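Local coordinates for protein acetyltransferase (Agrobacterium tumefaciens, PDB 2FSR) that probably transfers an acetyl group from acetyl-coenzyme A to an acceptor that is not identified, as a member of the GNAT acetyltransferase family, at residues 32-37 / 126-131; 40-45 / 71-76; 87-92 / 99-104; 115-120 / 149-154. All coordinates share one frame; numbering follows the deposited sequence.

How the contacts relate
All four contacts belong to one GNAT domain. Contacts 1, 3 and 4 reach the same antiparallel sheet, and contact 3, the hairpin of 87-92 and 99-104, lies between the other two, its centre about 9 Å from that of contact 1 and about 11 Å from that of contact 4. Contact 2, also about 11 Å from contact 3, holds the loop after strand 35-38 against helix 66-83. Along the chain, contacts 2 and 3 follow each other inside the loop closed by contact 1, whereas contacts 1 and 4 interlock through helix 128-143 between strands 114-119 and 149-153. This order matches the GNAT core, in which that helix and those strands usually form the cofactor site.

Contact 1 of 4, residues 32-37 / 126-131; sequences TERLTL and RGYAAE. With FMT (formic acid), chain B.
R34 and E131 meet side-on, with their guanidinium and carboxylate planes only 20° apart. NE and NH2 of R34 both converge on E131 OE1, at 2.8 and 2.9 Å, forming a salt bridge within the guanidinium plane. E131 gets there with CG anti to its backbone N (chi1 -180°) and an extended chain. Its OE2 accepts R34 N on the syn lone pair at 2.8 Å and T32 OG1 on the anti lone pair at 2.6 Å, so four bonds fix the carboxylate against rotation. The end of R34 has a second task: NH1 and NH2 straddle R126 O, with NH1 2.8 Å from that oxygen. One guanidinium face lies over Y128 CE1, the two planes being inclined at 53°, and L35 CD2 reaches Y128 CD1 at 3.9 Å. The hydroxyl of Y128 gives a 2.6 Å hydrogen bond to O2 of a formic acid, which H123 also binds. G127 is the N-cap residue of helix 128-143. R34 thus ties the start of strand 35-38 to the turn at R126-G127 leading into this helix, probably the counterpart of the glycine-containing turn that receives the cofactor pyrophosphate in GNAT relatives.

Contact 2 of 4, residues 40-45 / 71-76; sequences LAMADF and GVFCHD
OD2 of D44, a residue whose CB sits 4.1 Å from F73 CZ, is gripped twice: A41 N donates to it at 2.8 Å from above the carboxylate plane, and R38 forms a salt bridge with it. The turn is closed further by D44 N bonding to A41 O at 2.9 Å, and that same carbonyl oxygen lies in the plane of the F73 ring, at its edge, 3.5 Å from CZ. F73 is the centre of the contact, because both of its faces are used. Over one comes L40 CD2, 3.7 Å from the ring centroid and 19° off the normal, a CH-pi contact; the methyl also reaches D76 CB. Against the opposite face F45 turns its edge, making a T-shaped pair with centroids 4.9 Å apart and planes at 63°. Here F45 CD1 approaches F73 CG at 3.5 Å. In topology this is the part of a GNAT domain where the loop after strand 35-38 and the start of helix 45-53 pack on the second helix, 66-83. The F73 ring is carried out toward the loop because its CG stands anti to the backbone N (chi1 -168°). The selenium of M42, a selenomethionine, lies obliquely to the ring, 4.3 Å from F73 CE2. Beyond the ring, Y48 also meets F73, and W70 makes an edge-to-face pair with F45, while D76 OD2 is hydrogen-bonded to Q101 NE2.

Contact 3 of 4, residues 87-92 / 99-104; sequences ALMIDL and IGQIGI
L88 and I102 form a hydrogen-bonded antiparallel pair, with L88 N to I102 O at 2.7 Å and I102 N to L88 O at 2.9 Å, both nearly straight. Further along, the pairing is irregular: two residues, I99 and G100, stand opposite the single I90, a classic beta bulge. I90 O takes I99 N at 2.8 Å, whereas I90 N reaches G100 O at 2.9 Å from 48° above the carbonyl plane. The isoleucines of the bulge pack together, I90 CG2 on I99 CG1 at 3.6 Å, and L92 CG lies 3.8 Å from I99 CG2. On the opposite face of the hairpin, the selenomethionine M89, folded back by bends at chi2 and chi3, lays SE 3.7 Å from Q101 NE2 and brings CE within 3.3 Å of G100 O. Next out, L40 and D44 touch M89. Strand 35-38 flanks the hairpin on one side and strand 114-119 on the other, with A132 and Y128 of helix 128-143 on the I90 and I99 face. The four backbone bonds across the hairpin satisfy the amides of L88, I90, I99 and I102 in a buried setting, and the NE2 end of the Q101 amide is taken by D76.

Contact 4 of 4, residues 115-120 / 149-154; sequences LGWLLY and LVSYVS
L115 and S151 meet with their CA atoms 5.2 Å apart, where two hydrogen bonds join the strands. In one, the amide of L115 donates to V150 O at 2.7 Å, with an N-H...O angle of 163° and an approach nearly end-on to the carbonyl. In the other, S151 OG gives its proton to L115 O at 2.7 Å, tilted somewhat out of the carbonyl plane. The L115 backbone thus has both its N-H and its C=O satisfied by the other strand, one by a main-chain atom and one by a side chain. The serine oxygen reaches there from beside its backbone N (chi1 -67°), and it has a second partner in the hydroxyl of Y187. Around this oxygen W117 supplies apolar atoms: its CZ3 lies 3.7 Å from S151 OG, at an oblique position to the indole. Beyond the pair the strands part. Their axes diverge at 48°, and W117 CA is already 10.7 Å from V153 CA. This is the V-shaped splay between the fourth and fifth strands of the GNAT fold, which in relatives admits the pantetheine arm of acetyl-CoA; no cofactor is bound here. At the closed end L149 CG lies 4.2 Å from L115 CB, and I104 touches both leucines. Neighbouring polar groups are paired elsewhere: Y152 N bonds to E114 OE2, Y152 OH to E112 N, and the main chain of G116 pairs with G103 in the sheet.

Contact 1 of 4, residues 32-37 / 126-131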
loop_
_atom_site.group_PDB
_atom_site.type_symbol
_atom_site.label_atom_id
_atom_site.label_comp_id
_atom_site.label_asym_id
_atom_site.label_seq_id
_atom_site.Cartn_x
_atom_site.Cartn_y
_atom_site.Cartn_z
ATOM N N THR A 32 -6.107 -2.388 -13.177
ATOM C CA THR A 32 -7.032 -3.411 -12.745
ATOM C C THR A 32 -8.356 -3.209 -13.494
ATOM O O THR A 32 -8.442 -2.378 -14.410
ATOM C CB THR A 32 -7.231 -3.399 -11.205
ATOM O OG1 THR A 32 -8.024 -2.278 -10.800
ATOM C CG2 THR A 32 -5.878 -3.340 -10.481
ATOM N N GLU A 33 -9.376 -3.960 -13.103
ATOM C CA GLU A 33 -10.682 -3.858 -13.746
ATOM C C GLU A 33 -11.150 -2.407 -13.724
ATOM O O GLU A 33 -11.498 -1.842 -14.766
ATOM C CB GLU A 33 -11.674 -4.758 -13.018
ATOM C CG GLU A 33 -13.137 -4.601 -13.433
ATOM C CD GLU A 33 -14.038 -5.533 -12.646
ATOM O OE1 GLU A 33 -13.746 -6.751 -12.599
ATOM O OE2 GLU A 33 -15.034 -5.051 -12.066
ATOM N N ARG A 34 -11.107 -1.802 -12.535
ATOM C CA ARG A 34 -11.691 -0.483 -12.315
ATOM C C ARG A 34 -10.676 0.605 -11.984
ATOM O O ARG A 34 -11.035 1.780 -11.916
ATOM C CB ARG A 34 -12.734 -0.555 -11.192
ATOM C CG ARG A 34 -13.925 -1.451 -11.543
ATOM C CD ARG A 34 -14.910 -1.511 -10.412
ATOM N NE ARG A 34 -14.304 -2.126 -9.228
ATOM C CZ ARG A 34 -14.886 -2.218 -8.036
ATOM N NH1 ARG A 34 -16.121 -1.744 -7.836
ATOM N NH2 ARG A 34 -14.224 -2.774 -7.038
ATOM N N LEU A 35 -9.418 0.220 -11.751
ATOM C CA LEU A 35 -8.453 1.168 -11.163
ATOM C C LEU A 35 -7.158 1.290 -11.935
ATOM O O LEU A 35 -6.768 0.388 -12.675
ATOM C CB LEU A 35 -8.108 0.758 -9.722
ATOM C CG LEU A 35 -9.272 0.428 -8.772
ATOM C CD1 LEU A 35 -8.757 -0.267 -7.511
ATOM C CD2 LEU A 35 -10.085 1.694 -8.474
ATOM N N THR A 36 -6.499 2.422 -11.746
ATOM C CA THR A 36 -5.126 2.603 -12.230
ATOM C C THR A 36 -4.277 2.846 -10.981
ATOM O O THR A 36 -4.620 3.702 -10.145
ATOM C CB THR A 36 -5.006 3.784 -13.213
ATOM O OG1 THR A 36 -5.797 3.508 -14.385
ATOM C CG2 THR A 36 -3.547 3.996 -13.650
ATOM N N LEU A 37 -3.210 2.055 -10.824
ATOM C CA LEU A 37 -2.341 2.150 -9.643
ATOM C C LEU A 37 -1.035 2.720 -10.131
ATOM O O LEU A 37 -0.314 2.039 -10.855
ATOM C CB LEU A 37 -2.136 0.764 -9.008
ATOM C CG LEU A 37 -3.412 -0.067 -8.814
ATOM C CD1 LEU A 37 -3.088 -1.383 -8.137
ATOM C CD2 LEU A 37 -4.473 0.685 -8.023
ATOM N N ARG A 126 -17.122 -0.303 -2.029
ATOM C CA ARG A 126 -17.215 -0.644 -3.442
ATOM C C ARG A 126 -16.136 -1.652 -3.844
ATOM O O ARG A 126 -15.902 -1.881 -5.032
ATOM C CB ARG A 126 -17.120 0.628 -4.297
ATOM C CG ARG A 126 -18.182 1.691 -3.963
ATOM C CD ARG A 126 -17.807 3.036 -4.569
ATOM N NE ARG A 126 -18.777 4.127 -4.384
ATOM C CZ ARG A 126 -18.948 4.837 -3.270
ATOM N NH1 ARG A 126 -18.270 4.562 -2.163
ATOM N NH2 ARG A 126 -19.827 5.837 -3.265
ATOM N N GLY A 127 -15.483 -2.244 -2.844
ATOM C CA GLY A 127 -14.434 -3.251 -3.077
ATOM C C GLY A 127 -13.123 -2.700 -3.644
ATOM O O GLY A 127 -12.278 -3.470 -4.111
ATOM N N TYR A 128 -12.921 -1.386 -3.579
ATOM C CA TYR A 128 -11.701 -0.803 -4.173
ATOM C C TYR A 128 -10.425 -1.205 -3.454
ATOM O O TYR A 128 -9.413 -1.476 -4.104
ATOM C CB TYR A 128 -11.766 0.726 -4.220
ATOM C CG TYR A 128 -12.829 1.272 -5.148
ATOM C CD1 TYR A 128 -13.162 0.627 -6.344
ATOM C CD2 TYR A 128 -13.448 2.487 -4.851
ATOM C CE1 TYR A 128 -14.138 1.152 -7.199
ATOM C CE2 TYR A 128 -14.412 3.014 -5.695
ATOM C CZ TYR A 128 -14.738 2.358 -6.858
ATOM O OH TYR A 128 -15.693 2.911 -7.687
ATOM N N ALA A 129 -10.458 -1.227 -2.127
ATOM C CA ALA A 129 -9.245 -1.560 -1.372
ATOM C C ALA A 129 -8.809 -2.987 -1.693
ATOM O O ALA A 129 -7.627 -3.233 -1.988
ATOM C CB ALA A 129 -9.443 -1.351 0.130
ATOM N N ALA A 130 -9.752 -3.931 -1.669
ATOM C CA ALA A 130 -9.429 -5.331 -1.985
ATOM C C ALA A 130 -8.907 -5.468 -3.420
ATOM O O ALA A 130 -7.948 -6.217 -3.667
ATOM C CB ALA A 130 -10.630 -6.239 -1.744
ATOM N N GLU A 131 -9.511 -4.734 -4.361
ATOM C CA GLU A 131 -9.112 -4.828 -5.761
ATOM C C GLU A 131 -7.682 -4.339 -5.940
ATOM O O GLU A 131 -6.873 -4.983 -6.633
ATOM C CB GLU A 131 -10.079 -4.044 -6.669
ATOM C CG GLU A 131 -9.727 -4.107 -8.148
ATOM C CD GLU A 131 -10.772 -3.437 -9.044
ATOM O OE1 GLU A 131 -11.970 -3.493 -8.690
ATOM O OE2 GLU A 131 -10.407 -2.903 -10.105
HETATM C C FMT B . -16.046 5.793 -6.565
HETATM O O1 FMT B . -16.279 6.218 -5.427
HETATM O O2 FMT B . -16.844 5.244 -7.342
#

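Contact 2 of 4, residues 40-45 / 71-76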
loop_
_atom_site.group_PDB
_atom_site.type_symbol
_atom_site.label_atom_id
_atom_site.label_comp_id
_atom_site.label_asym_id
_atom_site.label_seq_id
_atom_site.Cartn_x
_atom_site.Cartn_y
_atom_site.Cartn_z
ATOM N N LEU A 40 3.420 7.950 -7.211
ATOM C CA LEU A 40 3.186 9.166 -6.447
ATOM C C LEU A 40 3.716 10.389 -7.190
ATOM O O LEU A 40 4.744 10.321 -7.883
ATOM C CB LEU A 40 3.884 9.078 -5.087
ATOM C CG LEU A 40 3.068 8.511 -3.925
ATOM C CD1 LEU A 40 2.723 7.018 -4.139
ATOM C CD2 LEU A 40 3.765 8.723 -2.571
ATOM N N ALA A 41 3.001 11.496 -7.018
ATOM C CA ALA A 41 3.411 12.797 -7.537
ATOM C C ALA A 41 3.123 13.867 -6.500
ATOM O O ALA A 41 2.270 13.677 -5.640
ATOM C CB ALA A 41 2.679 13.126 -8.846
HETATM N N MSE A 42 3.808 15.003 -6.588
HETATM C CA MSE A 42 3.568 16.057 -5.605
HETATM C C MSE A 42 2.127 16.527 -5.569
HETATM O O MSE A 42 1.644 16.918 -4.497
HETATM C CB MSE A 42 4.475 17.268 -5.828
HETATM C CG MSE A 42 5.806 17.143 -5.208
HETATM SE SE MSE A 42 5.763 16.593 -3.330
HETATM C CE MSE A 42 5.216 18.157 -2.505
ATOM N N ALA A 43 1.453 16.508 -6.727
ATOM C CA ALA A 43 0.042 16.909 -6.802
ATOM C C ALA A 43 -0.837 16.090 -5.872
ATOM O O ALA A 43 -1.954 16.518 -5.535
ATOM C CB ALA A 43 -0.486 16.815 -8.225
ATOM N N ASP A 44 -0.359 14.899 -5.505
ATOM C CA ASP A 44 -1.113 14.010 -4.641
ATOM C C ASP A 44 -0.992 14.373 -3.154
ATOM O O ASP A 44 -1.791 13.900 -2.324
ATOM C CB ASP A 44 -0.618 12.571 -4.785
ATOM C CG ASP A 44 -0.689 12.058 -6.204
ATOM O OD1 ASP A 44 -1.660 12.384 -6.953
ATOM O OD2 ASP A 44 0.235 11.298 -6.568
ATOM N N PHE A 45 0.001 15.180 -2.793
ATOM C CA PHE A 45 0.244 15.419 -1.376
ATOM C C PHE A 45 -0.893 16.121 -0.617
ATOM O O PHE A 45 -1.175 15.761 0.507
ATOM C CB PHE A 45 1.586 16.119 -1.099
ATOM C CG PHE A 45 1.977 16.062 0.345
ATOM C CD1 PHE A 45 2.236 14.823 0.944
ATOM C CD2 PHE A 45 2.034 17.219 1.124
ATOM C CE1 PHE A 45 2.570 14.738 2.298
ATOM C CE2 PHE A 45 2.363 17.143 2.469
ATOM C CZ PHE A 45 2.638 15.904 3.066
ATOM N N GLY A 71 7.159 12.464 5.936
ATOM C CA GLY A 71 8.069 11.318 5.993
ATOM C C GLY A 71 7.449 10.040 5.441
ATOM O O GLY A 71 8.107 9.332 4.684
ATOM N N VAL A 72 6.202 9.729 5.802
ATOM C CA VAL A 72 5.556 8.530 5.220
ATOM C C VAL A 72 5.386 8.647 3.700
ATOM O O VAL A 72 5.633 7.692 2.954
ATOM C CB VAL A 72 4.186 8.239 5.884
ATOM C CG1 VAL A 72 3.560 6.963 5.299
ATOM C CG2 VAL A 72 4.363 8.073 7.399
ATOM N N PHE A 73 4.973 9.824 3.223
ATOM C CA PHE A 73 4.786 10.024 1.776
ATOM C C PHE A 73 6.115 9.800 1.043
ATOM O O PHE A 73 6.168 9.172 -0.011
ATOM C CB PHE A 73 4.253 11.443 1.553
ATOM C CG PHE A 73 3.732 11.723 0.164
ATOM C CD1 PHE A 73 2.475 11.233 -0.256
ATOM C CD2 PHE A 73 4.452 12.562 -0.694
ATOM C CE1 PHE A 73 1.971 11.540 -1.530
ATOM C CE2 PHE A 73 3.949 12.885 -1.974
ATOM C CZ PHE A 73 2.707 12.362 -2.389
ATOM N N CYS A 74 7.196 10.325 1.618
ATOM C CA CYS A 74 8.510 10.123 1.012
ATOM C C CYS A 74 8.975 8.655 1.068
ATOM O O CYS A 74 9.534 8.159 0.072
ATOM C CB CYS A 74 9.535 11.017 1.666
ATOM S SG CYS A 74 9.315 12.800 1.261
ATOM N N HIS A 75 8.699 7.981 2.186
ATOM C CA HIS A 75 8.954 6.529 2.330
ATOM C C HIS A 75 8.168 5.776 1.244
ATOM O O HIS A 75 8.697 4.869 0.581
ATOM C CB HIS A 75 8.550 6.105 3.745
ATOM C CG HIS A 75 8.148 4.670 3.868
ATOM N ND1 HIS A 75 8.992 3.713 4.391
ATOM C CD2 HIS A 75 6.982 4.042 3.575
ATOM C CE1 HIS A 75 8.361 2.547 4.406
ATOM N NE2 HIS A 75 7.134 2.725 3.941
ATOM N N ASP A 76 6.913 6.184 1.050
ATOM C CA ASP A 76 6.044 5.525 0.074
ATOM C C ASP A 76 6.635 5.530 -1.359
ATOM O O ASP A 76 6.569 4.550 -2.093
ATOM C CB ASP A 76 4.679 6.211 0.066
ATOM C CG ASP A 76 3.842 5.931 1.320
ATOM O OD1 ASP A 76 4.088 4.915 2.019
ATOM O OD2 ASP A 76 2.885 6.711 1.576
#

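Contact 3 of 4, residues 87-92 / 99-104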
loop_
_atom_site.group_PDB
_atom_site.type_symbol
_atom_site.label_atom_id
_atom_site.label_comp_id
_atom_site.label_asym_id
_atom_site.label_seq_id
_atom_site.Cartn_x
_atom_site.Cartn_y
_atom_site.Cartn_z
ATOM N N ALA A 87 4.685 2.315 -2.724
ATOM C CA ALA A 87 3.276 2.711 -2.814
ATOM C C ALA A 87 2.910 3.138 -4.218
ATOM O O ALA A 87 3.764 3.632 -4.984
ATOM C CB ALA A 87 2.996 3.859 -1.863
ATOM N N LEU A 88 1.630 2.961 -4.533
ATOM C CA LEU A 88 1.045 3.500 -5.756
ATOM C C LEU A 88 -0.251 4.198 -5.356
ATOM O O LEU A 88 -0.960 3.747 -4.432
ATOM C CB LEU A 88 0.739 2.373 -6.746
ATOM C CG LEU A 88 1.957 1.575 -7.243
ATOM C CD1 LEU A 88 1.544 0.282 -7.952
ATOM C CD2 LEU A 88 2.840 2.442 -8.130
HETATM N N MSE A 89 -0.536 5.324 -6.008
HETATM C CA MSE A 89 -1.807 5.993 -5.780
HETATM C C MSE A 89 -2.878 5.271 -6.572
HETATM O O MSE A 89 -2.615 4.792 -7.674
HETATM C CB MSE A 89 -1.732 7.460 -6.199
HETATM C CG MSE A 89 -0.685 8.320 -5.460
HETATM SE SE MSE A 89 -0.649 8.159 -3.525
HETATM C CE MSE A 89 -2.416 8.888 -3.128
ATOM N N ILE A 90 -4.081 5.230 -6.006
ATOM C CA ILE A 90 -5.223 4.569 -6.647
ATOM C C ILE A 90 -6.076 5.606 -7.346
ATOM O O ILE A 90 -6.635 6.495 -6.683
ATOM C CB ILE A 90 -6.110 3.818 -5.619
ATOM C CG1 ILE A 90 -5.284 2.830 -4.764
ATOM C CG2 ILE A 90 -7.275 3.122 -6.327
ATOM C CD1 ILE A 90 -6.082 2.190 -3.610
ATOM N N ASP A 91 -6.160 5.495 -8.672
ATOM C CA ASP A 91 -7.058 6.349 -9.468
ATOM C C ASP A 91 -8.209 5.526 -10.033
ATOM O O ASP A 91 -8.044 4.354 -10.351
ATOM C CB ASP A 91 -6.314 7.013 -10.638
ATOM C CG ASP A 91 -5.328 8.093 -10.205
ATOM O OD1 ASP A 91 -5.280 8.494 -9.018
ATOM O OD2 ASP A 91 -4.582 8.552 -11.110
ATOM N N LEU A 92 -9.381 6.154 -10.164
ATOM C CA LEU A 92 -10.516 5.479 -10.789
ATOM C C LEU A 92 -10.352 5.458 -12.307
ATOM O O LEU A 92 -10.268 6.508 -12.952
ATOM C CB LEU A 92 -11.831 6.178 -10.425
ATOM C CG LEU A 92 -12.413 5.927 -9.040
ATOM C CD1 LEU A 92 -13.585 6.876 -8.806
ATOM C CD2 LEU A 92 -12.856 4.480 -8.851
ATOM N N ILE A 99 -8.296 8.281 -5.354
ATOM C CA ILE A 99 -9.195 7.844 -4.288
ATOM C C ILE A 99 -8.488 7.184 -3.107
ATOM O O ILE A 99 -9.132 6.813 -2.145
ATOM C CB ILE A 99 -10.311 6.902 -4.825
ATOM C CG1 ILE A 99 -9.723 5.608 -5.384
ATOM C CG2 ILE A 99 -11.128 7.639 -5.916
ATOM C CD1 ILE A 99 -10.716 4.456 -5.476
ATOM N N GLY A 100 -7.168 7.016 -3.192
ATOM C CA GLY A 100 -6.442 6.435 -2.062
ATOM C C GLY A 100 -5.088 5.899 -2.484
ATOM O O GLY A 100 -4.517 6.394 -3.432
ATOM N N GLN A 101 -4.594 4.902 -1.754
ATOM C CA GLN A 101 -3.219 4.455 -1.941
ATOM C C GLN A 101 -3.112 2.996 -1.529
ATOM O O GLN A 101 -3.787 2.545 -0.588
ATOM C CB GLN A 101 -2.282 5.317 -1.099
ATOM C CG GLN A 101 -0.795 5.019 -1.316
ATOM C CD GLN A 101 0.048 5.572 -0.191
ATOM O OE1 GLN A 101 -0.049 5.100 0.936
ATOM N NE2 GLN A 101 0.859 6.604 -0.486
ATOM N N ILE A 102 -2.243 2.282 -2.242
ATOM C CA ILE A 102 -1.882 0.901 -1.929
ATOM C C ILE A 102 -0.357 0.805 -1.929
ATOM O O ILE A 102 0.295 1.495 -2.713
ATOM C CB ILE A 102 -2.495 -0.090 -2.975
ATOM C CG1 ILE A 102 -2.273 -1.553 -2.564
ATOM C CG2 ILE A 102 -1.941 0.168 -4.382
ATOM C CD1 ILE A 102 -3.077 -2.023 -1.400
ATOM N N GLY A 103 0.220 -0.011 -1.046
ATOM C CA GLY A 103 1.689 -0.117 -1.047
ATOM C C GLY A 103 2.265 -1.335 -0.374
ATOM O O GLY A 103 1.607 -1.998 0.424
ATOM N N ILE A 104 3.510 -1.631 -0.733
ATOM C CA ILE A 104 4.292 -2.582 0.026
ATOM C C ILE A 104 5.498 -1.851 0.612
ATOM O O ILE A 104 6.225 -1.153 -0.101
ATOM C CB ILE A 104 4.727 -3.781 -0.824
ATOM C CG1 ILE A 104 3.501 -4.559 -1.311
ATOM C CG2 ILE A 104 5.659 -4.710 -0.040
ATOM C CD1 ILE A 104 3.816 -5.502 -2.473
#

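Contact 4 of 4, residues 115-120 / 149-154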
loop_
_atom_site.group_PDB
_atom_site.type_symbol
_atom_site.label_atom_id
_atom_site.label_comp_id
_atom_site.label_asym_id
_atom_site.label_seq_id
_atom_site.Cartn_x
_atom_site.Cartn_y
_atom_site.Cartn_z
ATOM N N LEU A 115 2.013 -5.121 3.228
ATOM C CA LEU A 115 1.005 -4.581 2.322
ATOM C C LEU A 115 0.019 -3.710 3.104
ATOM O O LEU A 115 -0.562 -4.154 4.101
ATOM C CB LEU A 115 0.249 -5.746 1.649
ATOM C CG LEU A 115 -0.839 -5.443 0.603
ATOM C CD1 LEU A 115 -0.241 -4.854 -0.654
ATOM C CD2 LEU A 115 -1.627 -6.715 0.259
ATOM N N GLY A 116 -0.142 -2.458 2.669
ATOM C CA GLY A 116 -1.102 -1.568 3.328
ATOM C C GLY A 116 -1.928 -0.800 2.329
ATOM O O GLY A 116 -1.556 -0.667 1.171
ATOM N N TRP A 117 -3.074 -0.300 2.783
ATOM C CA TRP A 117 -3.978 0.435 1.879
ATOM C C TRP A 117 -4.755 1.471 2.660
ATOM O O TRP A 117 -4.915 1.365 3.875
ATOM C CB TRP A 117 -4.988 -0.504 1.171
ATOM C CG TRP A 117 -5.730 -1.377 2.145
ATOM C CD1 TRP A 117 -6.885 -1.074 2.822
ATOM C CD2 TRP A 117 -5.347 -2.683 2.578
ATOM N NE1 TRP A 117 -7.228 -2.109 3.662
ATOM C CE2 TRP A 117 -6.307 -3.115 3.523
ATOM C CE3 TRP A 117 -4.278 -3.530 2.265
ATOM C CZ2 TRP A 117 -6.224 -4.355 4.161
ATOM C CZ3 TRP A 117 -4.202 -4.761 2.891
ATOM C CH2 TRP A 117 -5.162 -5.161 3.833
ATOM N N LEU A 118 -5.240 2.471 1.934
ATOM C CA LEU A 118 -6.132 3.464 2.506
ATOM C C LEU A 118 -6.997 4.027 1.380
ATOM O O LEU A 118 -6.577 4.094 0.221
ATOM C CB LEU A 118 -5.352 4.585 3.204
ATOM C CG LEU A 118 -4.421 5.440 2.332
ATOM C CD1 LEU A 118 -5.159 6.662 1.748
ATOM C CD2 LEU A 118 -3.214 5.901 3.150
ATOM N N LEU A 119 -8.221 4.422 1.737
ATOM C CA LEU A 119 -9.140 5.098 0.823
ATOM C C LEU A 119 -9.585 6.412 1.413
ATOM O O LEU A 119 -9.837 6.512 2.625
ATOM C CB LEU A 119 -10.379 4.235 0.532
ATOM C CG LEU A 119 -10.158 2.960 -0.280
ATOM C CD1 LEU A 119 -11.493 2.217 -0.450
ATOM C CD2 LEU A 119 -9.536 3.234 -1.654
ATOM N N TYR A 120 -9.679 7.424 0.554
ATOM C CA TYR A 120 -10.162 8.723 0.963
ATOM C C TYR A 120 -11.671 8.665 1.159
ATOM O O TYR A 120 -12.345 7.766 0.667
ATOM C CB TYR A 120 -9.817 9.766 -0.094
ATOM C CG TYR A 120 -8.315 9.943 -0.294
ATOM C CD1 TYR A 120 -7.420 9.765 0.768
ATOM C CD2 TYR A 120 -7.807 10.313 -1.522
ATOM C CE1 TYR A 120 -6.034 9.944 0.586
ATOM C CE2 TYR A 120 -6.424 10.504 -1.720
ATOM C CZ TYR A 120 -5.556 10.298 -0.662
ATOM O OH TYR A 120 -4.198 10.490 -0.864
ATOM N N LEU A 149 4.323 -12.153 2.605
ATOM C CA LEU A 149 3.890 -10.760 2.690
ATOM C C LEU A 149 2.946 -10.666 3.896
ATOM O O LEU A 149 2.217 -11.631 4.193
ATOM C CB LEU A 149 3.160 -10.399 1.401
ATOM C CG LEU A 149 2.879 -8.958 1.044
ATOM C CD1 LEU A 149 4.151 -8.067 0.979
ATOM C CD2 LEU A 149 2.149 -8.961 -0.309
ATOM N N VAL A 150 2.976 -9.544 4.619
ATOM C CA VAL A 150 2.117 -9.372 5.809
ATOM C C VAL A 150 1.346 -8.060 5.742
ATOM O O VAL A 150 1.646 -7.212 4.923
ATOM C CB VAL A 150 2.898 -9.429 7.148
ATOM C CG1 VAL A 150 3.634 -10.761 7.300
ATOM C CG2 VAL A 150 3.883 -8.280 7.228
ATOM N N SER A 151 0.350 -7.916 6.607
ATOM C CA SER A 151 -0.238 -6.604 6.909
ATOM C C SER A 151 -0.317 -6.425 8.418
ATOM O O SER A 151 -0.781 -7.329 9.128
ATOM C CB SER A 151 -1.645 -6.491 6.314
ATOM O OG SER A 151 -1.650 -6.477 4.911
ATOM N N TYR A 152 0.120 -5.263 8.921
ATOM C CA TYR A 152 -0.021 -4.918 10.349
ATOM C C TYR A 152 -1.345 -4.189 10.520
ATOM O O TYR A 152 -1.572 -3.160 9.869
ATOM C CB TYR A 152 1.160 -4.056 10.856
ATOM C CG TYR A 152 2.489 -4.750 10.605
ATOM C CD1 TYR A 152 2.731 -6.021 11.119
ATOM C CD2 TYR A 152 3.490 -4.152 9.840
ATOM C CE1 TYR A 152 3.937 -6.679 10.873
ATOM C CE2 TYR A 152 4.702 -4.805 9.598
ATOM C CZ TYR A 152 4.911 -6.066 10.110
ATOM O OH TYR A 152 6.083 -6.736 9.873
ATOM N N VAL A 153 -2.205 -4.725 11.382
ATOM C CA VAL A 153 -3.566 -4.183 11.551
ATOM C C VAL A 153 -3.881 -4.058 13.045
ATOM O O VAL A 153 -3.685 -5.005 13.796
ATOM C CB VAL A 153 -4.626 -5.125 10.874
ATOM C CG1 VAL A 153 -6.062 -4.584 11.048
ATOM C CG2 VAL A 153 -4.323 -5.345 9.408
ATOM N N SER A 154 -4.331 -2.884 13.485
ATOM C CA SER A 154 -4.725 -2.713 14.893
ATOM C C SER A 154 -5.978 -3.555 15.204
ATOM O O SER A 154 -6.864 -3.651 14.349
ATOM C CB SER A 154 -4.930 -1.227 15.220
ATOM O OG SER A 154 -5.471 -0.516 14.115
#